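Local coordinates for replication protein B (Plasmid RSF1010, PDB 3H20) that acts as the plasmid's replication primase, a nucleotidyltransferase that probably lays down primers on single-stranded DNA to start leading-strand copying, at residues 94-99 against 106-111. Residues are numbered along the deposited sequence; the frame is centred on the assembly and turned at random.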
loop_
_atom_site.group_PDB
_atom_site.type_symbol
_atom_site.label_atom_id
_atom_site.label_comp_id
_atom_site.label_asym_id
_atom_site.label_seq_id
_atom_site.Cartn_x
_atom_site.Cartn_y
_atom_site.Cartn_z
ATOM N N PRO A 94 7.817 -3.497 24.793
ATOM C CA PRO A 94 8.796 -2.950 23.847
ATOM C C PRO A 94 10.163 -3.606 24.005
ATOM O O PRO A 94 10.593 -3.873 25.129
ATOM C CB PRO A 94 8.872 -1.474 24.243
ATOM C CG PRO A 94 7.539 -1.180 24.833
ATOM C CD PRO A 94 7.115 -2.437 25.538
ATOM N N ALA A 95 10.836 -3.861 22.889
ATOM C CA ALA A 95 12.244 -4.236 22.911
ATOM C C ALA A 95 13.135 -3.022 23.145
ATOM O O ALA A 95 14.234 -3.141 23.688
ATOM C CB ALA A 95 12.627 -4.936 21.615
ATOM N N LEU A 96 12.656 -1.853 22.731
ATOM C CA LEU A 96 13.254 -0.589 23.145
ATOM C C LEU A 96 12.262 0.561 23.009
ATOM O O LEU A 96 11.323 0.491 22.216
ATOM C CB LEU A 96 14.512 -0.299 22.324
ATOM C CG LEU A 96 14.341 -0.279 20.804
ATOM C CD1 LEU A 96 15.229 0.785 20.176
ATOM C CD2 LEU A 96 14.635 -1.648 20.212
ATOM N N VAL A 97 12.478 1.617 23.786
ATOM C CA VAL A 97 11.632 2.815 23.712
ATOM C C VAL A 97 12.518 4.038 23.487
ATOM O O VAL A 97 13.530 4.214 24.172
ATOM C CB VAL A 97 10.797 3.006 25.017
ATOM C CG1 VAL A 97 9.953 4.307 24.971
ATOM C CG2 VAL A 97 9.878 1.804 25.262
ATOM N N VAL A 98 12.115 4.879 22.534
ATOM C CA VAL A 98 12.814 6.113 22.205
ATOM C C VAL A 98 11.862 7.305 22.387
ATOM O O VAL A 98 10.734 7.303 21.873
ATOM C CB VAL A 98 13.385 6.046 20.754
ATOM C CG1 VAL A 98 13.833 7.426 20.256
ATOM C CG2 VAL A 98 14.563 5.029 20.665
ATOM N N GLU A 99 12.306 8.307 23.141
ATOM C CA GLU A 99 11.559 9.560 23.284
ATOM C C GLU A 99 12.026 10.517 22.186
ATOM O O GLU A 99 13.178 10.951 22.176
ATOM C CB GLU A 99 11.777 10.170 24.672
ATOM C CG GLU A 99 10.856 11.380 25.004
ATOM C CD GLU A 99 10.810 11.702 26.505
ATOM O OE1 GLU A 99 11.709 11.246 27.246
ATOM O OE2 GLU A 99 9.882 12.428 26.948
ATOM N N GLN A 106 8.444 6.435 20.600
ATOM C CA GLN A 106 8.423 5.330 19.647
ATOM C C GLN A 106 8.797 4.056 20.379
ATOM O O GLN A 106 9.657 4.073 21.276
ATOM C CB GLN A 106 9.483 5.556 18.544
ATOM C CG GLN A 106 9.044 6.546 17.500
ATOM C CD GLN A 106 10.104 6.860 16.470
ATOM O OE1 GLN A 106 11.276 6.500 16.620
ATOM N NE2 GLN A 106 9.697 7.544 15.417
ATOM N N ALA A 107 8.179 2.944 19.997
ATOM C CA ALA A 107 8.599 1.638 20.509
ATOM C C ALA A 107 8.906 0.681 19.356
ATOM O O ALA A 107 8.216 0.700 18.336
ATOM C CB ALA A 107 7.513 1.047 21.423
ATOM N N TRP A 108 9.943 -0.140 19.512
ATOM C CA TRP A 108 10.168 -1.269 18.626
ATOM C C TRP A 108 9.762 -2.515 19.405
ATOM O O TRP A 108 10.255 -2.746 20.508
ATOM C CB TRP A 108 11.641 -1.384 18.215
ATOM C CG TRP A 108 12.162 -0.242 17.329
ATOM C CD1 TRP A 108 12.713 0.929 17.749
ATOM C CD2 TRP A 108 12.211 -0.213 15.894
ATOM N NE1 TRP A 108 13.084 1.704 16.672
ATOM C CE2 TRP A 108 12.799 1.023 15.520
ATOM C CE3 TRP A 108 11.817 -1.103 14.891
ATOM C CZ2 TRP A 108 13.001 1.386 14.186
ATOM C CZ3 TRP A 108 12.008 -0.733 13.560
ATOM C CH2 TRP A 108 12.591 0.503 13.224
ATOM N N VAL A 109 8.844 -3.297 18.847
ATOM C CA VAL A 109 8.385 -4.544 19.484
ATOM C C VAL A 109 8.977 -5.726 18.704
ATOM O O VAL A 109 8.800 -5.811 17.478
ATOM C CB VAL A 109 6.834 -4.638 19.487
ATOM C CG1 VAL A 109 6.336 -5.962 20.120
ATOM C CG2 VAL A 109 6.199 -3.427 20.189
ATOM N N LYS A 110 9.674 -6.621 19.415
ATOM C CA LYS A 110 10.239 -7.831 18.834
ATOM C C LYS A 110 9.212 -8.955 18.970
ATOM O O LYS A 110 8.876 -9.372 20.088
ATOM C CB LYS A 110 11.547 -8.239 19.535
ATOM C CG LYS A 110 12.211 -9.502 18.916
ATOM C CD LYS A 110 13.554 -9.855 19.548
ATOM C CE LYS A 110 14.093 -11.160 18.922
ATOM N NZ LYS A 110 15.477 -11.513 19.367
ATOM N N VAL A 111 8.705 -9.435 17.832
ATOM C CA VAL A 111 7.697 -10.505 17.846
ATOM C C VAL A 111 8.261 -11.913 17.630
ATOM O O VAL A 111 7.598 -12.900 17.944
ATOM C CB VAL A 111 6.557 -10.227 16.824
ATOM C CG1 VAL A 111 5.806 -8.951 17.212
ATOM C CG2 VAL A 111 7.108 -10.142 15.387
#
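Pro94 sets CB against Ala107 CB at 4.0 Å, opening the antiparallel beta hairpin in which strand 96-99 pairs with strand 104-110. The two form the middle of a four-stranded antiparallel sheet in the primase domain. Helix 81-89 packs on the face that carries Val97 and Ala107, with Leu84 touching both Pro94 and Val97. A classic beta bulge follows: Ala95 and Leu96 together face Trp108, and their two amides converge on one carbonyl. Ala95 N gives the shorter bond, 2.7 Å to Trp108 O though bent to 142° at the hydrogen, while Leu96 N makes a weak second one. Here Ala95 also brings CB near Lys110 CB.

Past the bulge the pairing turns regular: Leu96 O receives the amide of Trp108. The leucine runs alongside the indole on the same face of the sheet. A chi1 of 56° tucks CG in between its own N and C, which lets Leu96 lay both methyls along its neighbour: CD2 sits 3.6 Å from Trp108 CB, and CD1 meets Trp108 CD1, in the five-membered ring, obliquely at 3.5 Å. Met17 of helix 6-17 touches both residues, closing over this side of the sheet.

Val97 and Ala107 form the non-hydrogen-bonded pair, where Val97 CA comes within 3.4 Å of Gln106 O in a CA-H...O contact. Val98 then closes a hydrogen-bonded pair with Gln106, its N reaching Gln106 O at 2.9 Å in a nearly straight bond (171°), with Gln106 N returning to Val98 O. Beyond the backbone, the Gln106 side chain, extended past CG, comes within about 4 Å (nearest atoms) of the bound diphosphate; Asp77 OD1 takes its NE2, and its OE1 accepts the backbone N of Arg145, a diphosphate-pocket residue.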